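PDB 5XK2: diacylglycerol lipase from Aspergillus oryzae, which probably hydrolyses mono- and diacylglycerols, by a serine nucleophile as in other class 3 lipases of the alpha/beta-hydrolase fold. Local coordinates for residues Y24-Y29 and V46-D51; E40-S45 and F74-N79; V59-S64 and I132-E137. All blocks are in the same frame, centred on the assembly; numbering follows the deposited sequence.

Contact 1: Y24-Y29 and V46-D51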
ATOM      1  N   TYR A  24       9.803 -14.082 -15.392  1.00  9.91           N
ATOM      2  CA  TYR A  24       8.417 -14.349 -15.767  1.00  8.40           C
ATOM      3  C   TYR A  24       7.449 -13.701 -14.786  1.00  9.53           C
ATOM      4  O   TYR A  24       6.407 -13.191 -15.187  1.00  9.66           O
ATOM      5  CB  TYR A  24       8.144 -15.858 -15.861  1.00  8.20           C
ATOM      6  CG  TYR A  24       8.685 -16.481 -17.124  1.00  9.93           C
ATOM      7  CD1 TYR A  24       7.994 -16.362 -18.329  1.00  9.29           C
ATOM      8  CD2 TYR A  24       9.887 -17.187 -17.116  1.00 10.81           C
ATOM      9  CE1 TYR A  24       8.481 -16.928 -19.485  1.00  9.13           C
ATOM     10  CE2 TYR A  24      10.393 -17.756 -18.276  1.00 10.32           C
ATOM     11  CZ  TYR A  24       9.683 -17.629 -19.456  1.00 11.48           C
ATOM     12  OH  TYR A  24      10.150 -18.180 -20.626  1.00 12.24           O
ATOM     13  N   ALA A  25       7.782 -13.744 -13.499  1.00 10.49           N
ATOM     14  CA  ALA A  25       7.020 -12.996 -12.513  1.00 10.27           C
ATOM     15  C   ALA A  25       6.987 -11.514 -12.856  1.00  9.82           C
ATOM     16  O   ALA A  25       5.940 -10.880 -12.793  1.00 13.29           O
ATOM     17  CB  ALA A  25       7.624 -13.202 -11.111  1.00 11.44           C
ATOM     18  N   ALA A  26       8.140 -10.979 -13.246  1.00  9.53           N
ATOM     19  CA  ALA A  26       8.233  -9.568 -13.624  1.00 10.35           C
ATOM     20  C   ALA A  26       7.305  -9.259 -14.798  1.00 11.44           C
ATOM     21  O   ALA A  26       6.644  -8.221 -14.834  1.00 12.09           O
ATOM     22  CB  ALA A  26       9.675  -9.203 -13.984  1.00 12.51           C
ATOM     23  N   ALA A  27       7.245 -10.180 -15.755  1.00  9.42           N
ATOM     24  CA  ALA A  27       6.433  -9.987 -16.939  1.00  8.80           C
ATOM     25  C   ALA A  27       4.924  -9.901 -16.632  1.00 10.00           C
ATOM     26  O   ALA A  27       4.185  -9.289 -17.400  1.00 11.56           O
ATOM     27  CB  ALA A  27       6.716 -11.108 -17.944  1.00 11.83           C
ATOM     28  N   THR A  28       4.479 -10.487 -15.507  1.00 10.55           N
ATOM     29  CA  THR A  28       3.050 -10.451 -15.168  1.00 11.45           C
ATOM     30  C   THR A  28       2.578  -9.075 -14.747  1.00 12.49           C
ATOM     31  O   THR A  28       1.379  -8.843 -14.672  1.00 12.97           O
ATOM     32  CB  THR A  28       2.669 -11.414 -14.023  1.00 11.87           C
ATOM     33  OG1 THR A  28       3.271 -10.982 -12.794  1.00 14.66           O
ATOM     34  CG2 THR A  28       3.101 -12.824 -14.362  1.00 14.36           C
ATOM     35  N   TYR A  29       3.511  -8.166 -14.453  1.00 10.86           N
ATOM     36  CA  TYR A  29       3.132  -6.789 -14.105  1.00 11.18           C
ATOM     37  C   TYR A  29       2.902  -5.897 -15.329  1.00 13.15           C
ATOM     38  O   TYR A  29       2.315  -4.826 -15.204  1.00 14.74           O
ATOM     39  CB  TYR A  29       4.191  -6.143 -13.227  1.00 11.00           C
ATOM     40  CG  TYR A  29       4.220  -6.695 -11.827  1.00 11.26           C
ATOM     41  CD1 TYR A  29       3.352  -6.221 -10.863  1.00 12.67           C
ATOM     42  CD2 TYR A  29       5.126  -7.685 -11.468  1.00 11.06           C
ATOM     43  CE1 TYR A  29       3.383  -6.717  -9.555  1.00 12.90           C
ATOM     44  CE2 TYR A  29       5.172  -8.186 -10.168  1.00 11.29           C
ATOM     45  CZ  TYR A  29       4.301  -7.697  -9.221  1.00 12.88           C
ATOM     46  OH  TYR A  29       4.355  -8.198  -7.939  1.00 15.44           O
ATOM     47  N   VAL A  46       9.868  -1.996 -19.492  1.00 13.54           N
ATOM     48  CA  VAL A  46      10.886  -1.402 -18.611  1.00 11.61           C
ATOM     49  C   VAL A  46      12.217  -2.173 -18.624  1.00 12.09           C
ATOM     50  O   VAL A  46      13.174  -1.772 -17.963  1.00 13.35           O
ATOM     51  CB  VAL A  46      10.381  -1.309 -17.159  1.00 18.76           C
ATOM     52  CG1 VAL A  46       9.090  -0.493 -17.110  1.00 22.22           C
ATOM     53  CG2 VAL A  46      10.161  -2.693 -16.591  1.00 16.63           C
ATOM     54  N   GLY A  47      12.270  -3.283 -19.362  1.00 10.18           N
ATOM     55  CA  GLY A  47      13.521  -3.973 -19.627  1.00 12.81           C
ATOM     56  C   GLY A  47      13.995  -4.952 -18.573  1.00 13.39           C
ATOM     57  O   GLY A  47      15.181  -5.251 -18.499  1.00 12.07           O
ATOM     58  N   ASN A  48      13.086  -5.420 -17.724  1.00 11.10           N
ATOM     59  CA  ASN A  48      13.477  -6.345 -16.658  1.00  9.40           C
ATOM     60  C   ASN A  48      13.173  -7.812 -16.940  1.00 11.09           C
ATOM     61  O   ASN A  48      13.240  -8.630 -16.007  1.00 13.41           O
ATOM     62  CB  ASN A  48      12.867  -5.923 -15.311  1.00 12.44           C
ATOM     63  CG  ASN A  48      11.377  -5.895 -15.326  1.00 11.53           C
ATOM     64  OD1 ASN A  48      10.745  -5.963 -16.385  1.00 13.98           O
ATOM     65  ND2 ASN A  48      10.780  -5.783 -14.137  1.00 11.69           N
ATOM     66  N   CYS A  49      12.785  -8.158 -18.176  1.00 10.42           N
ATOM     67  CA  CYS A  49      12.797  -9.597 -18.510  1.00  9.55           C
ATOM     68  C   CYS A  49      13.575  -9.942 -19.781  1.00 10.14           C
ATOM     69  O   CYS A  49      13.067 -10.642 -20.677  1.00 10.43           O
ATOM     70  CB  CYS A  49      11.347 -10.126 -18.610  1.00 10.64           C
ATOM     71  SG  CYS A  49      10.291  -9.516 -19.962  1.00 13.94           S
ATOM     72  N   PRO A  50      14.861  -9.542 -19.832  1.00 10.37           N
ATOM     73  CA  PRO A  50      15.617  -9.728 -21.066  1.00 12.15           C
ATOM     74  C   PRO A  50      15.807 -11.193 -21.449  1.00 11.23           C
ATOM     75  O   PRO A  50      15.855 -11.489 -22.637  1.00 13.20           O
ATOM     76  CB  PRO A  50      16.976  -9.095 -20.749  1.00 13.32           C
ATOM     77  CG  PRO A  50      17.107  -9.199 -19.250  1.00 12.42           C
ATOM     78  CD  PRO A  50      15.700  -8.961 -18.758  1.00  9.96           C
ATOM     79  N   ASP A  51      15.947 -12.089 -20.479  1.00 11.86           N
ATOM     80  CA  ASP A  51      16.195 -13.476 -20.840  1.00 11.86           C
ATOM     81  C   ASP A  51      14.923 -14.207 -21.273  1.00 12.68           C
ATOM     82  O   ASP A  51      14.984 -15.173 -22.041  1.00 12.45           O
ATOM     83  CB  ASP A  51      16.892 -14.175 -19.677  1.00 12.28           C
ATOM     84  CG  ASP A  51      18.237 -13.540 -19.378  1.00 17.68           C
ATOM     85  OD1 ASP A  51      19.055 -13.408 -20.327  1.00 19.51           O
ATOM     86  OD2 ASP A  51      18.459 -13.124 -18.227  1.00 22.48           O
TER
HETATM   87  O   HOH W   1       7.801  -6.077 -13.461  1.00 11.57           O

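Contact 2: E40-S45 and F74-N79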
ATOM      1  N   GLU A  40       1.383 -13.564 -29.145  1.00 11.34           N
ATOM      2  CA  GLU A  40       2.205 -12.382 -28.849  1.00  9.95           C
ATOM      3  C   GLU A  40       3.410 -12.759 -27.989  1.00 12.45           C
ATOM      4  O   GLU A  40       3.294 -13.585 -27.068  1.00 12.88           O
ATOM      5  CB  GLU A  40       1.373 -11.286 -28.170  1.00 14.35           C
ATOM      6  CG  GLU A  40       0.139 -10.889 -29.011  1.00 15.76           C
ATOM      7  CD  GLU A  40      -0.621  -9.690 -28.453  1.00 17.25           C
ATOM      8  OE1 GLU A  40       0.005  -8.842 -27.793  1.00 20.56           O
ATOM      9  OE2 GLU A  40      -1.841  -9.606 -28.705  1.00 25.04           O
ATOM     10  N   LYS A  41       4.566 -12.193 -28.309  1.00  9.95           N
ATOM     11  CA  LYS A  41       5.798 -12.449 -27.534  1.00  9.41           C
ATOM     12  C   LYS A  41       5.723 -11.744 -26.192  1.00 11.51           C
ATOM     13  O   LYS A  41       5.305 -10.581 -26.125  1.00 11.51           O
ATOM     14  CB  LYS A  41       7.028 -11.942 -28.291  1.00 13.20           C
ATOM     15  CG  LYS A  41       7.296 -12.574 -29.637  1.00 23.63           C
ATOM     16  CD  LYS A  41       7.513 -14.045 -29.505  1.00 25.98           C
ATOM     17  CE  LYS A  41       8.408 -14.573 -30.624  1.00 27.77           C
ATOM     18  NZ  LYS A  41       7.728 -14.544 -31.946  1.00 23.30           N
ATOM     19  N   LEU A  42       6.078 -12.446 -25.116  1.00  7.97           N
ATOM     20  CA  LEU A  42       6.257 -11.782 -23.833  1.00  8.74           C
ATOM     21  C   LEU A  42       7.305 -10.693 -23.978  1.00 10.54           C
ATOM     22  O   LEU A  42       8.339 -10.910 -24.584  1.00 12.23           O
ATOM     23  CB  LEU A  42       6.700 -12.781 -22.760  1.00  9.28           C
ATOM     24  CG  LEU A  42       5.623 -13.736 -22.238  1.00  9.34           C
ATOM     25  CD1 LEU A  42       6.291 -14.728 -21.305  1.00  9.97           C
ATOM     26  CD2 LEU A  42       4.510 -12.990 -21.495  1.00  9.95           C
ATOM     27  N   ASN A  43       7.020  -9.513 -23.460  1.00  9.05           N
ATOM     28  CA  ASN A  43       8.063  -8.491 -23.435  1.00 12.26           C
ATOM     29  C   ASN A  43       7.780  -7.495 -22.334  1.00 13.03           C
ATOM     30  O   ASN A  43       6.622  -7.265 -21.971  1.00 13.19           O
ATOM     31  CB  ASN A  43       8.188  -7.808 -24.800  1.00 15.72           C
ATOM     32  CG  ASN A  43       6.983  -6.999 -25.158  1.00 22.05           C
ATOM     33  OD1 ASN A  43       6.949  -5.779 -24.928  1.00 22.60           O
ATOM     34  ND2 ASN A  43       5.973  -7.658 -25.723  1.00 20.23           N
ATOM     35  N   CYS A  44       8.844  -6.897 -21.799  1.00 11.61           N
ATOM     36  CA  CYS A  44       8.700  -5.990 -20.671  1.00 11.83           C
ATOM     37  C   CYS A  44       9.261  -4.632 -21.054  1.00 11.43           C
ATOM     38  O   CYS A  44      10.463  -4.509 -21.268  1.00 13.09           O
ATOM     39  CB  CYS A  44       9.431  -6.529 -19.437  1.00 13.00           C
ATOM     40  SG  CYS A  44       8.942  -8.282 -19.041  1.00 15.95           S
ATOM     41  N   SER A  45       8.371  -3.648 -21.138  1.00 13.28           N
ATOM     42  CA  SER A  45       8.706  -2.305 -21.586  1.00 16.31           C
ATOM     43  C   SER A  45       9.818  -1.683 -20.786  1.00 15.49           C
ATOM     44  O   SER A  45      10.617  -0.930 -21.342  1.00 15.78           O
ATOM     45  CB  SER A  45       7.469  -1.404 -21.506  1.00 17.20           C
ATOM     46  OG  SER A  45       6.488  -1.853 -22.413  1.00 37.81           O
ATOM     47  N   PHE A  74      -0.637 -15.095 -17.270  1.00  9.44           N
ATOM     48  CA  PHE A  74      -0.623 -15.731 -18.580  1.00 11.02           C
ATOM     49  C   PHE A  74      -0.134 -17.162 -18.485  1.00  9.75           C
ATOM     50  O   PHE A  74       0.499 -17.543 -17.497  1.00  9.53           O
ATOM     51  CB  PHE A  74       0.266 -14.938 -19.574  1.00 10.25           C
ATOM     52  CG  PHE A  74       1.667 -14.687 -19.060  1.00 10.85           C
ATOM     53  CD1 PHE A  74       2.618 -15.700 -19.065  1.00 10.78           C
ATOM     54  CD2 PHE A  74       2.017 -13.443 -18.561  1.00 12.23           C
ATOM     55  CE1 PHE A  74       3.911 -15.470 -18.538  1.00  9.73           C
ATOM     56  CE2 PHE A  74       3.291 -13.198 -18.049  1.00 10.34           C
ATOM     57  CZ  PHE A  74       4.237 -14.201 -18.036  1.00  9.58           C
ATOM     58  N   VAL A  75      -0.427 -17.935 -19.522  1.00  8.92           N
ATOM     59  CA  VAL A  75       0.253 -19.201 -19.774  1.00  8.71           C
ATOM     60  C   VAL A  75       1.094 -18.984 -21.013  1.00 10.47           C
ATOM     61  O   VAL A  75       0.569 -18.570 -22.051  1.00 11.72           O
ATOM     62  CB  VAL A  75      -0.722 -20.363 -20.002  1.00 11.64           C
ATOM     63  CG1 VAL A  75       0.057 -21.658 -20.202  1.00 12.00           C
ATOM     64  CG2 VAL A  75      -1.669 -20.497 -18.807  1.00 11.89           C
ATOM     65  N   ALA A  76       2.395 -19.221 -20.898  1.00  9.45           N
ATOM     66  CA  ALA A  76       3.305 -18.984 -22.015  1.00 10.09           C
ATOM     67  C   ALA A  76       4.120 -20.230 -22.338  1.00 10.73           C
ATOM     68  O   ALA A  76       4.250 -21.146 -21.506  1.00 12.66           O
ATOM     69  CB  ALA A  76       4.237 -17.815 -21.688  1.00 10.81           C
ATOM     70  N   VAL A  77       4.637 -20.280 -23.561  1.00  9.06           N
ATOM     71  CA  VAL A  77       5.451 -21.405 -23.994  1.00  9.36           C
ATOM     72  C   VAL A  77       6.877 -20.911 -24.184  1.00 10.48           C
ATOM     73  O   VAL A  77       7.106 -19.951 -24.939  1.00 11.74           O
ATOM     74  CB  VAL A  77       4.936 -22.002 -25.320  1.00 13.54           C
ATOM     75  CG1 VAL A  77       5.865 -23.103 -25.792  1.00 14.21           C
ATOM     76  CG2 VAL A  77       3.519 -22.524 -25.161  1.00 16.27           C
ATOM     77  N   ASP A  78       7.823 -21.561 -23.506  1.00 10.31           N
ATOM     78  CA  ASP A  78       9.236 -21.253 -23.663  1.00 12.72           C
ATOM     79  C   ASP A  78       9.885 -22.455 -24.360  1.00 14.60           C
ATOM     80  O   ASP A  78      10.146 -23.483 -23.731  1.00 12.24           O
ATOM     81  CB  ASP A  78       9.853 -20.981 -22.285  1.00 12.62           C
ATOM     82  CG  ASP A  78      11.337 -20.657 -22.334  1.00 15.09           C
ATOM     83  OD1 ASP A  78      12.020 -20.998 -23.317  1.00 14.08           O
ATOM     84  OD2 ASP A  78      11.843 -20.080 -21.337  1.00 14.30           O
ATOM     85  N   ASN A  79      10.166 -22.311 -25.655  1.00 14.01           N
ATOM     86  CA  ASN A  79      10.708 -23.431 -26.425  1.00 14.16           C
ATOM     87  C   ASN A  79      12.217 -23.520 -26.294  1.00 19.51           C
ATOM     88  O   ASN A  79      12.833 -24.514 -26.668  1.00 22.99           O
ATOM     89  CB  ASN A  79      10.305 -23.319 -27.895  1.00 14.57           C
ATOM     90  CG  ASN A  79       8.847 -23.660 -28.113  1.00 12.17           C
ATOM     91  OD1 ASN A  79       8.338 -24.631 -27.536  1.00 14.47           O
ATOM     92  ND2 ASN A  79       8.161 -22.860 -28.944  1.00 15.84           N
TER

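Contact 3: V59-S64 and I132-E137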
ATOM      1  N   VAL A  59       3.027 -15.948 -25.492  1.00 10.59           N
ATOM      2  CA  VAL A  59       1.746 -16.139 -24.795  1.00  9.85           C
ATOM      3  C   VAL A  59       0.821 -17.079 -25.551  1.00 11.96           C
ATOM      4  O   VAL A  59       0.612 -16.939 -26.753  1.00 12.40           O
ATOM      5  CB  VAL A  59       1.022 -14.774 -24.573  1.00 10.05           C
ATOM      6  CG1 VAL A  59      -0.370 -14.987 -23.964  1.00 11.81           C
ATOM      7  CG2 VAL A  59       1.853 -13.875 -23.663  1.00 12.83           C
ATOM      8  N   LYS A  60       0.259 -18.035 -24.814  1.00  9.10           N
ATOM      9  CA  LYS A  60      -0.775 -18.947 -25.323  1.00 11.25           C
ATOM     10  C   LYS A  60      -2.126 -18.409 -24.870  1.00 13.30           C
ATOM     11  O   LYS A  60      -3.099 -18.419 -25.636  1.00 16.61           O
ATOM     12  CB  LYS A  60      -0.551 -20.389 -24.868  1.00 12.54           C
ATOM     13  CG  LYS A  60      -1.500 -21.373 -25.567  1.00 17.12           C
ATOM     14  CD  LYS A  60      -1.173 -21.358 -27.070  1.00 27.67           C
ATOM     15  CE  LYS A  60      -2.168 -22.092 -27.924  1.00 45.61           C
ATOM     16  NZ  LYS A  60      -1.675 -22.048 -29.342  1.00 53.37           N
ATOM     17  N   LEU A  61      -2.222 -18.065 -23.587  1.00  9.25           N
ATOM     18  CA  LEU A  61      -3.442 -17.483 -23.037  1.00 12.00           C
ATOM     19  C   LEU A  61      -3.092 -16.445 -21.994  1.00 14.46           C
ATOM     20  O   LEU A  61      -2.166 -16.639 -21.233  1.00 16.17           O
ATOM     21  CB  LEU A  61      -4.330 -18.568 -22.403  1.00 16.69           C
ATOM     22  CG  LEU A  61      -5.642 -18.065 -21.777  1.00 24.15           C
ATOM     23  CD1 LEU A  61      -6.523 -17.373 -22.808  1.00 31.80           C
ATOM     24  CD2 LEU A  61      -6.394 -19.196 -21.127  1.00 29.80           C
ATOM     25  N   SER A  62      -3.817 -15.336 -21.982  1.00 11.02           N
ATOM     26  CA  SER A  62      -3.667 -14.364 -20.909  1.00 10.62           C
ATOM     27  C   SER A  62      -5.010 -14.247 -20.191  1.00 13.64           C
ATOM     28  O   SER A  62      -6.074 -14.607 -20.738  1.00 13.25           O
ATOM     29  CB  SER A  62      -3.216 -13.005 -21.449  1.00 10.05           C
ATOM     30  OG  SER A  62      -4.265 -12.432 -22.230  1.00 13.05           O
ATOM     31  N   PHE A  63      -4.963 -13.760 -18.963  1.00 11.43           N
ATOM     32  CA  PHE A  63      -6.166 -13.590 -18.164  1.00 11.38           C
ATOM     33  C   PHE A  63      -6.032 -12.393 -17.251  1.00 14.97           C
ATOM     34  O   PHE A  63      -4.943 -12.055 -16.772  1.00 12.36           O
ATOM     35  CB  PHE A  63      -6.470 -14.862 -17.347  1.00 11.81           C
ATOM     36  CG  PHE A  63      -5.280 -15.411 -16.602  1.00 11.55           C
ATOM     37  CD1 PHE A  63      -4.985 -14.976 -15.323  1.00 13.32           C
ATOM     38  CD2 PHE A  63      -4.488 -16.401 -17.176  1.00 10.77           C
ATOM     39  CE1 PHE A  63      -3.890 -15.484 -14.641  1.00 15.58           C
ATOM     40  CE2 PHE A  63      -3.400 -16.913 -16.513  1.00 11.87           C
ATOM     41  CZ  PHE A  63      -3.094 -16.456 -15.245  1.00 14.42           C
ATOM     42  N   SER A  64      -7.137 -11.684 -17.083  1.00 14.10           N
ATOM     43  CA  SER A  64      -7.157 -10.537 -16.194  1.00 16.11           C
ATOM     44  C   SER A  64      -8.532 -10.448 -15.542  1.00 24.51           C
ATOM     45  O   SER A  64      -9.545 -10.443 -16.248  1.00 31.55           O
ATOM     46  CB  SER A  64      -6.819  -9.271 -16.978  1.00 22.11           C
ATOM     47  OG  SER A  64      -6.662  -8.153 -16.128  1.00 30.31           O
ATOM     48  N   ILE A 132      -6.056 -24.987 -16.979  1.00 12.17           N
ATOM     49  CA  ILE A 132      -5.983 -26.417 -17.212  1.00 12.26           C
ATOM     50  C   ILE A 132      -6.312 -26.754 -18.666  1.00 12.59           C
ATOM     51  O   ILE A 132      -5.641 -27.591 -19.280  1.00 14.31           O
ATOM     52  CB  ILE A 132      -6.919 -27.159 -16.252  1.00 15.37           C
ATOM     53  CG1 ILE A 132      -6.346 -27.071 -14.836  1.00 14.65           C
ATOM     54  CG2 ILE A 132      -7.099 -28.625 -16.674  1.00 21.00           C
ATOM     55  CD1 ILE A 132      -7.253 -27.643 -13.782  1.00 18.70           C
ATOM     56  N   LYS A 133      -7.315 -26.069 -19.215  1.00 14.60           N
ATOM     57  CA  LYS A 133      -7.685 -26.257 -20.620  1.00 16.72           C
ATOM     58  C   LYS A 133      -6.477 -25.998 -21.499  1.00 14.92           C
ATOM     59  O   LYS A 133      -6.163 -26.768 -22.412  1.00 15.91           O
ATOM     60  CB  LYS A 133      -8.834 -25.328 -21.011  1.00 16.86           C
ATOM     61  CG  LYS A 133      -9.242 -25.420 -22.495  1.00 23.02           C
ATOM     62  CD  LYS A 133     -10.180 -24.272 -22.864  1.00 32.52           C
ATOM     63  CE  LYS A 133     -10.824 -24.450 -24.248  1.00 43.76           C
ATOM     64  NZ  LYS A 133     -10.211 -23.591 -25.312  1.00 41.72           N
ATOM     65  N   THR A 134      -5.778 -24.912 -21.187  1.00 14.68           N
ATOM     66  CA  THR A 134      -4.607 -24.522 -21.964  1.00 13.61           C
ATOM     67  C   THR A 134      -3.443 -25.496 -21.788  1.00 11.85           C
ATOM     68  O   THR A 134      -2.775 -25.841 -22.765  1.00 12.65           O
ATOM     69  CB  THR A 134      -4.164 -23.093 -21.594  1.00 12.27           C
ATOM     70  OG1 THR A 134      -5.238 -22.177 -21.874  1.00 14.06           O
ATOM     71  CG2 THR A 134      -2.938 -22.684 -22.417  1.00 16.38           C
ATOM     72  N   LEU A 135      -3.182 -25.951 -20.556  1.00 10.67           N
ATOM     73  CA  LEU A 135      -2.130 -26.932 -20.344  1.00 10.22           C
ATOM     74  C   LEU A 135      -2.411 -28.199 -21.168  1.00 12.95           C
ATOM     75  O   LEU A 135      -1.518 -28.756 -21.798  1.00 11.83           O
ATOM     76  CB  LEU A 135      -2.006 -27.287 -18.852  1.00 14.18           C
ATOM     77  CG  LEU A 135      -1.497 -26.143 -17.969  1.00 11.95           C
ATOM     78  CD1 LEU A 135      -1.436 -26.589 -16.508  1.00 13.44           C
ATOM     79  CD2 LEU A 135      -0.128 -25.685 -18.425  1.00 12.91           C
ATOM     80  N   ASP A 136      -3.672 -28.616 -21.162  1.00 16.16           N
ATOM     81  CA  ASP A 136      -4.070 -29.821 -21.885  1.00 14.51           C
ATOM     82  C   ASP A 136      -3.884 -29.639 -23.404  1.00 11.56           C
ATOM     83  O   ASP A 136      -3.411 -30.553 -24.093  1.00 17.09           O
ATOM     84  CB  ASP A 136      -5.514 -30.186 -21.539  1.00 14.01           C
ATOM     85  CG  ASP A 136      -5.662 -30.736 -20.111  1.00 22.39           C
ATOM     86  OD1 ASP A 136      -4.639 -30.926 -19.409  1.00 23.22           O
ATOM     87  OD2 ASP A 136      -6.818 -30.985 -19.710  1.00 25.41           O
ATOM     88  N   GLU A 137      -4.216 -28.459 -23.916  1.00 11.77           N
ATOM     89  CA  GLU A 137      -4.040 -28.170 -25.343  1.00 12.92           C
ATOM     90  C   GLU A 137      -2.552 -28.181 -25.722  1.00 15.05           C
ATOM     91  O   GLU A 137      -2.187 -28.622 -26.806  1.00 14.98           O
ATOM     92  CB  GLU A 137      -4.672 -26.822 -25.702  1.00 16.91           C
ATOM     93  CG  GLU A 137      -6.197 -26.827 -25.660  1.00 18.50           C
ATOM     94  CD  GLU A 137      -6.799 -25.443 -25.710  1.00 27.18           C
ATOM     95  OE1 GLU A 137      -6.038 -24.455 -25.599  1.00 28.46           O
ATOM     96  OE2 GLU A 137      -8.037 -25.344 -25.885  1.00 28.57           O
TER

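Contact 1: Y24-Y29 and V46-D51
Ala27 and Cys49 bring the two backbones closest, with 6.6 Å between Ala27 CA and Cys49 CA, and no direct hydrogen bond joins the segments. Ala26 points its methyl at the amide of Asn48. Its CB lies 3.6 Å from Asn48 ND2 and slightly further from Asn48 CG. The Asn48 amide reaches it because CG sits between the backbone N and the carbonyl carbon (chi1 60°), which swings the amide toward the helix. A water then links the same two residues. It donates to Ala26 O at 2.8 Å and accepts from Asn48 ND2 at 3.1 Å. The amide nitrogen is held by two partners, the water and His274 O. The second touch is looser: Ala27 CB meets Cys49 SG at 4.4 Å. This sulfur is tied to Cys44 in a disulfide. Thr28 OG1 donates to Ala25 O at 2.7 Å, in the carbonyl plane; Ala25 O also accepts from Thr28 N. Cys49 occupies the N-cap position of helix 50-55. Gln23 of helix 14-27 accepts from Asp51 N just beyond it. The end of helix 14-27 thus lies between the start of helix 50-55 and strands 83-89 and 146-152, which Tyr24, Ala25 and Thr28 touch.

Contact 2: E40-S45 and F74-N79
Leu42 sets a methyl on one face of the Phe74 ring. Its CD2 sits 3.6 Å from the Phe74 ring centroid, only 11° off the ring normal, so this is a CH-pi contact over the centre of the face. Thr28 touches the ring from the other side of its plane. At the edge, in plane, lies the backbone N of Ala76, two residues further along the same strand. The second methyl of Leu42 does a different job. CD1 reaches past the centre to the rim, where it comes within 3.7 Å of Phe74 CE1. It also meets Ala76 CB, again at 3.7 Å from Leu42 CD1. The isobutyl group therefore spans ring and methyl together. Leu42 and Phe74 approach from opposite directions. The Leu42 CG lies anti to its own carbonyl carbon (chi1 -74°), and this aims both branches at the strand. No hydrogen bond crosses between the segments, so the contact is purely apolar.

Within the loop, Asn43 folds its side chain back on the backbone of Lys41. Asn43 ND2 donates to Lys41 O at 3.0 Å with an N-H...O angle of 155°. The acceptor lies close to the amide plane of Asn43, while the donor is tilted from the carbonyl plane of Lys41. Backbone bonds from Glu40 to Val59 and from Leu42 to Ser57 hold the loop beside the chain that enters the sheet. Tyr24 and Val52 pack on Leu42 as well. Phe74 and Ala76 face this loop, whereas Val75 points to helix 118-138. The arrangement is that of an alpha/beta-hydrolase sheet whose strand 71-78 is covered on one side by the N-terminal segment of a class 3 lipase and on the other by a helix.

Contact 3: V59-S64 and I132-E137
Thr134 packs both of its branches against Lys60 and Leu61, and this is the tight part of the contact. Thr134 CG2 meets the aliphatic stem of the lysine, 3.7 Å from Lys60 CG. Thr134 OG1 turns to the leucine instead, 3.3 Å from Leu61 CD2. The hydroxyl has its polar partner within its own helix, the carbonyl of Arg130, so its approach to the methyl is a van der Waals one. Leu61 extends to it with CG anti to the backbone N (chi1 179°).

The outer side is loose. Lys60 bends at chi2, and its NZ stays 6.2 Å from Glu137 OE1, too far for a salt bridge. Its ion pair with Asp38 is long and weak. Glu137 is engaged within the helix, where Lys133 NZ reaches Glu137 OE2 at 2.9 Å. This salt bridge uses the syn side of the carboxylate and lies on the exposed flank of the helix.

Two consecutive residues point at the same helix because Lys60 and Leu61 both face Val75 of the neighbouring strand. That is a classic beta bulge, placed here in the outermost strand 58-65 of the alpha/beta-hydrolase sheet, where helix 118-138 packs against it.

Contacts 1 and 2 share one corner of the molecule, with centres 9 Å apart. The 44-49 disulfide crosses from one to the other. Tyr24 adds a probable hydrogen bond, with Tyr24 OH 2.6 Å from Asp78 OD2. Contacts 2 and 3 have centres 12 Å apart and meet through adjacent strands, where Val75 N lies 2.8 Å from Leu61 O. Contacts 1 and 3 do not touch; their nearest atoms are about 7 Å apart. Of the three, contact 1 reaches toward the likely active site: Tyr29 bonds to His152 and packs on Ser153, the presumed nucleophile of the GxSxG elbow.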